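PDB 4D7W: sortase family protein from Streptococcus agalactiae, which probably acts as a class C sortase, a cysteine transpeptidase that joins pilin subunits covalently during assembly of the type 2b pilus. Local coordinates for residues K28-Q33 and S96-G101; I24-E29 and N52-I57. All blocks are in the same frame, centred on the assembly; numbering follows the deposited sequence.

Overall arrangement
Followed from the N terminus, the chain passes through helix 3-13 into helix 17-31, the element from which both contacts start. Contact 2 comes first, on its second half: Ile24-Glu29 meets Asn52-Ile57, between helix 45-52 and strand 62-68, and so closes a loop made of helices and connections. Contact 1 lies in its last turn and the residues after it, where Lys28-Gln33 receives Ser96-Gly101; it spans a longer path that includes the first strands of the sortase sheet. The two loops overlap. Contact 1 ties helix 17-31 to a loop between core strands 90-92 and 105-115, contact 2 to the loop leading into strand 62-68, and packing of Leu98 and Ile100 on Ala27 makes them continuous.

Contact 1. Residues K28-Q33 and S96-G101; sequences KEYNKQ and SSLPIG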
loop_
_atom_site.group_PDB
_atom_site.type_symbol
_atom_site.label_atom_id
_atom_site.label_comp_id
_atom_site.label_asym_id
_atom_site.label_seq_id
_atom_site.Cartn_x
_atom_site.Cartn_y
_atom_site.Cartn_z
ATOM N N LYS A 28 -9.886 2.891 -10.369
ATOM C CA LYS A 28 -9.249 3.870 -11.241
ATOM C C LYS A 28 -9.948 5.211 -11.156
ATOM O O LYS A 28 -9.312 6.259 -11.086
ATOM C CB LYS A 28 -9.230 3.372 -12.680
ATOM C CG LYS A 28 -8.358 2.158 -12.878
ATOM C CD LYS A 28 -8.245 1.850 -14.360
ATOM C CE LYS A 28 -7.317 0.694 -14.600
ATOM N NZ LYS A 28 -7.279 0.413 -16.067
ATOM N N GLU A 29 -11.269 5.182 -11.174
ATOM C CA GLU A 29 -12.033 6.405 -11.050
ATOM C C GLU A 29 -11.689 7.081 -9.723
ATOM O O GLU A 29 -11.453 8.282 -9.666
ATOM C CB GLU A 29 -13.525 6.112 -11.135
ATOM C CG GLU A 29 -14.349 7.320 -11.414
ATOM C CD GLU A 29 -14.100 7.870 -12.804
ATOM O OE1 GLU A 29 -13.490 7.160 -13.639
ATOM O OE2 GLU A 29 -14.519 9.014 -13.062
ATOM N N TYR A 30 -11.661 6.289 -8.658
ATOM C CA TYR A 30 -11.298 6.794 -7.341
ATOM C C TYR A 30 -9.944 7.502 -7.360
ATOM O O TYR A 30 -9.823 8.637 -6.911
ATOM C CB TYR A 30 -11.279 5.650 -6.344
ATOM C CG TYR A 30 -10.980 6.057 -4.915
ATOM C CD1 TYR A 30 -12.011 6.403 -4.036
ATOM C CD2 TYR A 30 -9.675 6.056 -4.431
ATOM C CE1 TYR A 30 -11.749 6.746 -2.721
ATOM C CE2 TYR A 30 -9.396 6.399 -3.116
ATOM C CZ TYR A 30 -10.440 6.744 -2.264
ATOM O OH TYR A 30 -10.160 7.087 -0.962
ATOM N N ASN A 31 -8.928 6.836 -7.899
ATOM C CA ASN A 31 -7.578 7.400 -7.899
ATOM C C ASN A 31 -7.416 8.631 -8.798
ATOM O O ASN A 31 -6.386 9.312 -8.764
ATOM C CB ASN A 31 -6.576 6.326 -8.317
ATOM C CG ASN A 31 -5.959 5.613 -7.135
ATOM O OD1 ASN A 31 -6.408 5.768 -6.002
ATOM N ND2 ASN A 31 -4.935 4.809 -7.396
ATOM N N LYS A 32 -8.419 8.912 -9.619
ATOM C CA LYS A 32 -8.373 10.103 -10.474
ATOM C C LYS A 32 -8.476 11.388 -9.669
ATOM O O LYS A 32 -8.008 12.431 -10.106
ATOM C CB LYS A 32 -9.503 10.079 -11.515
ATOM C CG LYS A 32 -9.173 9.296 -12.755
ATOM C CD LYS A 32 -10.282 9.434 -13.783
ATOM C CE LYS A 32 -9.973 8.630 -15.026
ATOM N NZ LYS A 32 -9.928 7.176 -14.722
ATOM N N GLN A 33 -9.094 11.318 -8.495
ATOM C CA GLN A 33 -9.354 12.534 -7.732
ATOM C C GLN A 33 -8.092 13.204 -7.200
ATOM O O GLN A 33 -8.075 14.412 -6.982
ATOM C CB GLN A 33 -10.285 12.237 -6.558
ATOM C CG GLN A 33 -9.605 11.578 -5.378
ATOM C CD GLN A 33 -10.607 11.147 -4.327
ATOM O OE1 GLN A 33 -11.060 11.964 -3.523
ATOM N NE2 GLN A 33 -10.983 9.864 -4.342
ATOM N N SER A 96 -4.461 8.153 1.150
ATOM C CA SER A 96 -3.545 8.100 0.009
ATOM C C SER A 96 -4.181 7.361 -1.155
ATOM O O SER A 96 -5.248 6.778 -1.018
ATOM C CB SER A 96 -2.203 7.451 0.402
ATOM O OG SER A 96 -2.322 6.082 0.772
ATOM N N SER A 97 -3.546 7.413 -2.324
ATOM C CA SER A 97 -4.101 6.754 -3.493
ATOM C C SER A 97 -4.137 5.230 -3.295
ATOM O O SER A 97 -3.263 4.669 -2.634
ATOM C CB SER A 97 -3.285 7.102 -4.749
ATOM O OG SER A 97 -3.036 8.499 -4.841
ATOM N N LEU A 98 -5.147 4.565 -3.858
ATOM C CA LEU A 98 -5.197 3.089 -3.866
ATOM C C LEU A 98 -3.941 2.528 -4.530
ATOM O O LEU A 98 -3.428 3.130 -5.466
ATOM C CB LEU A 98 -6.456 2.576 -4.604
ATOM C CG LEU A 98 -7.772 3.060 -4.001
ATOM C CD1 LEU A 98 -8.992 2.771 -4.913
ATOM C CD2 LEU A 98 -7.946 2.440 -2.612
ATOM N N PRO A 99 -3.448 1.375 -4.046
ATOM C CA PRO A 99 -2.188 0.786 -4.518
ATOM C C PRO A 99 -2.211 0.204 -5.939
ATOM O O PRO A 99 -1.345 -0.599 -6.257
ATOM C CB PRO A 99 -1.918 -0.323 -3.488
ATOM C CG PRO A 99 -3.269 -0.646 -2.924
ATOM C CD PRO A 99 -3.966 0.677 -2.857
ATOM N N ILE A 100 -3.168 0.590 -6.776
ATOM C CA ILE A 100 -3.111 0.218 -8.196
ATOM C C ILE A 100 -2.442 1.328 -9.021
ATOM O O ILE A 100 -2.377 1.259 -10.245
ATOM C CB ILE A 100 -4.497 -0.062 -8.761
ATOM C CG1 ILE A 100 -5.393 1.176 -8.603
ATOM C CG2 ILE A 100 -5.109 -1.267 -8.061
ATOM C CD1 ILE A 100 -6.576 1.213 -9.569
ATOM N N GLY A 101 -1.963 2.369 -8.351
ATOM C CA GLY A 101 -1.295 3.453 -9.053
ATOM C C GLY A 101 -2.190 4.158 -10.055
ATOM O O GLY A 101 -3.411 4.222 -9.868
#
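Asn31, in the last turn of helix 17-31, supplies every hydrogen bond that crosses to the Ser96-Gly101 loop, and illustrates how one buried amide can organise a stretch without regular structure. Its OD1 takes the backbone N-H of Leu98 at 2.8 Å, the donor lying in the carbonyl plane on a lone pair, although the N-H...O angle, 140°, shows the bond to be bent. Its ND2 uses both hydrogens: one goes to Leu98 O at 3.0 Å and is nearly straight at 169°, the other to Gly101 O, also 3.0 Å away. Both acceptors lie close to the amide plane, so three bonds fix the rotation of the group, and its two ends read the N-H and C=O of the same residue, Leu98.

Two apolar contacts flank the amide in different directions. Leu98 CD1 comes within 3.4 Å of Tyr30 CD2, the two side chains crossing at about a right angle. The phenol is directed there with CG anti to the backbone N (chi1 -177°), and over one of its faces lies the amide nitrogen of Gln33, which also donates to Tyr30 O. Towards the start of the segment, Ile100 CD1 rests 3.9 Å from Lys28 CG, beside the aliphatic start of an extended lysine.

Ser97 adds its CB beside Asn31 OD1, while its hydroxyl and backbone bond to His106 in strand 105-115. The N-H and C=O of Leu98 and the C=O of Gly101 are instead engaged by the Asn31 side chain, which joins this inter-strand loop to helix 17-31.

Contact 2. Residues I24-E29 and N52-I57; sequences INRAKE and NSQLAI
Ala27 and Leu55 make the tightly packed part of this contact, a small methyl surface on helix 17-31 against a branched side chain from the loop after helix 45-52. Ala27 CB lies 3.7 Å from Leu55 CD2, and the same methyl group also touches Leu98 and Ile100 of contact 1, so one alanine faces two different loops. Leu55 has a left-handed backbone conformation (phi 55°), a turn in the loop from which its side chain still reaches the helix.

Gln54 stands between this apolar patch and the polar side. Its chain is bent at chi2 (-70°), bringing the amide back over Arg26. There NE2 sits above one face of the guanidinium, 3.3 Å from Arg26 NH2, with the two planes 21° apart; both are donors, so this is close approach over the rim of the guanidinium and not a hydrogen bond. Asp50 accepts a hydrogen bond from this NE2, and a water bridges the same nitrogen, 2.9 Å away, to Arg26 O, 2.8 Å away, tying the amide to the helix backbone.

The looser side, with partly exposed residues, belongs to Arg26 and Ser53. Ser53 OG lies at the guanidinium edge, 3.3 Å from Arg26 NH2, but this bond and those of NH1 to Ser53 O and OG are all weak. A second water is nearer, accepting from Arg26 NH1 at 2.6 Å. Ser53 OG itself is hydrogen-bonded to Asp50 O, while the Asp50 carboxylate forms a long, weak ion pair with Arg26 NH2. The arginine is therefore held by several weak partners and water, probably with its charge partly balanced by Asp50, whereas the closer packing and the bridged glutamine lie on the buried side, where helix 17-31 meets the loop leading into the first core strand, 62-68.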
loop_
_atom_site.group_PDB
_atom_site.type_symbol
_atom_site.label_atom_id
_atom_site.label_comp_id
_atom_site.label_asym_id
_atom_site.label_seq_id
_atom_site.Cartn_x
_atom_site.Cartn_y
_atom_site.Cartn_z
ATOM N N ILE A 24 -11.902 -2.851 -10.692
ATOM C CA ILE A 24 -10.734 -2.102 -11.137
ATOM C C ILE A 24 -11.124 -0.720 -11.640
ATOM O O ILE A 24 -10.491 0.278 -11.277
ATOM C CB ILE A 24 -9.953 -2.853 -12.243
ATOM C CG1 ILE A 24 -9.186 -4.025 -11.652
ATOM C CG2 ILE A 24 -8.960 -1.928 -12.932
ATOM C CD1 ILE A 24 -8.250 -3.637 -10.503
ATOM N N ASN A 25 -12.166 -0.650 -12.478
ATOM C CA ASN A 25 -12.630 0.635 -13.013
ATOM C C ASN A 25 -13.029 1.628 -11.921
ATOM O O ASN A 25 -12.658 2.799 -11.970
ATOM C CB ASN A 25 -13.809 0.422 -13.975
ATOM C CG ASN A 25 -13.361 -0.023 -15.347
ATOM O OD1 ASN A 25 -12.168 -0.168 -15.596
ATOM N ND2 ASN A 25 -14.323 -0.254 -16.252
ATOM N N ARG A 26 -13.774 1.160 -10.925
ATOM C CA ARG A 26 -14.107 2.002 -9.774
ATOM C C ARG A 26 -12.861 2.497 -9.033
ATOM O O ARG A 26 -12.817 3.629 -8.549
ATOM C CB ARG A 26 -15.008 1.239 -8.800
ATOM C CG ARG A 26 -16.438 1.010 -9.306
ATOM C CD ARG A 26 -17.341 0.532 -8.159
ATOM N NE ARG A 26 -17.643 1.622 -7.226
ATOM C CZ ARG A 26 -17.312 1.636 -5.930
ATOM N NH1 ARG A 26 -16.665 0.609 -5.386
ATOM N NH2 ARG A 26 -17.637 2.682 -5.172
ATOM N N ALA A 27 -11.859 1.641 -8.932
ATOM C CA ALA A 27 -10.636 2.030 -8.219
ATOM C C ALA A 27 -9.871 3.051 -9.046
ATOM O O ALA A 27 -9.329 3.996 -8.511
ATOM C CB ALA A 27 -9.778 0.811 -7.915
ATOM N N LYS A 28 -9.886 2.891 -10.369
ATOM C CA LYS A 28 -9.249 3.870 -11.241
ATOM C C LYS A 28 -9.948 5.211 -11.156
ATOM O O LYS A 28 -9.312 6.259 -11.086
ATOM C CB LYS A 28 -9.230 3.372 -12.680
ATOM C CG LYS A 28 -8.358 2.158 -12.878
ATOM C CD LYS A 28 -8.245 1.850 -14.360
ATOM C CE LYS A 28 -7.317 0.694 -14.600
ATOM N NZ LYS A 28 -7.279 0.413 -16.067
ATOM N N GLU A 29 -11.269 5.182 -11.174
ATOM C CA GLU A 29 -12.033 6.405 -11.050
ATOM C C GLU A 29 -11.689 7.081 -9.723
ATOM O O GLU A 29 -11.453 8.282 -9.666
ATOM C CB GLU A 29 -13.525 6.112 -11.135
ATOM C CG GLU A 29 -14.349 7.320 -11.414
ATOM C CD GLU A 29 -14.100 7.870 -12.804
ATOM O OE1 GLU A 29 -13.490 7.160 -13.639
ATOM O OE2 GLU A 29 -14.519 9.014 -13.062
ATOM N N ASN A 52 -13.750 2.439 1.828
ATOM C CA ASN A 52 -13.908 1.057 2.269
ATOM C C ASN A 52 -14.533 0.140 1.220
ATOM O O ASN A 52 -14.334 -1.076 1.254
ATOM C CB ASN A 52 -14.729 0.998 3.558
ATOM C CG ASN A 52 -13.947 1.490 4.757
ATOM O OD1 ASN A 52 -12.715 1.455 4.762
ATOM N ND2 ASN A 52 -14.654 1.946 5.783
ATOM N N SER A 53 -15.275 0.721 0.284
ATOM C CA SER A 53 -15.888 -0.058 -0.786
ATOM C C SER A 53 -14.929 -0.302 -1.942
ATOM O O SER A 53 -15.262 -1.046 -2.867
ATOM C CB SER A 53 -17.130 0.655 -1.322
ATOM O OG SER A 53 -16.750 1.786 -2.102
ATOM N N GLN A 54 -13.769 0.360 -1.942
ATOM C CA GLN A 54 -12.868 0.214 -3.083
ATOM C C GLN A 54 -12.015 -1.031 -2.899
ATOM O O GLN A 54 -11.572 -1.307 -1.795
ATOM C CB GLN A 54 -11.979 1.462 -3.261
ATOM C CG GLN A 54 -12.766 2.737 -3.552
ATOM C CD GLN A 54 -13.406 2.726 -4.942
ATOM O OE1 GLN A 54 -12.992 1.964 -5.812
ATOM N NE2 GLN A 54 -14.413 3.567 -5.149
ATOM N N LEU A 55 -11.797 -1.774 -3.982
ATOM C CA LEU A 55 -10.938 -2.965 -3.988
ATOM C C LEU A 55 -11.370 -3.985 -2.930
ATOM O O LEU A 55 -10.541 -4.663 -2.333
ATOM C CB LEU A 55 -9.467 -2.565 -3.773
ATOM C CG LEU A 55 -8.925 -1.662 -4.884
ATOM C CD1 LEU A 55 -7.455 -1.328 -4.630
ATOM C CD2 LEU A 55 -9.100 -2.356 -6.208
ATOM N N ALA A 56 -12.670 -4.070 -2.685
ATOM C CA ALA A 56 -13.185 -4.943 -1.642
ATOM C C ALA A 56 -13.921 -6.105 -2.275
ATOM O O ALA A 56 -14.837 -5.883 -3.067
ATOM C CB ALA A 56 -14.115 -4.164 -0.691
ATOM N N ILE A 57 -13.523 -7.337 -1.956
ATOM C CA ILE A 57 -14.246 -8.504 -2.478
ATOM C C ILE A 57 -14.896 -9.331 -1.371
ATOM O O ILE A 57 -15.468 -10.391 -1.641
ATOM C CB ILE A 57 -13.338 -9.431 -3.283
ATOM C CG1 ILE A 57 -12.352 -10.138 -2.353
ATOM C CG2 ILE A 57 -12.619 -8.658 -4.397
ATOM C CD1 ILE A 57 -11.400 -11.059 -3.102
HETATM O O HOH W 1 -15.716 -1.666 -6.147
HETATM O O HOH W 2 -15.111 4.899 -7.598
#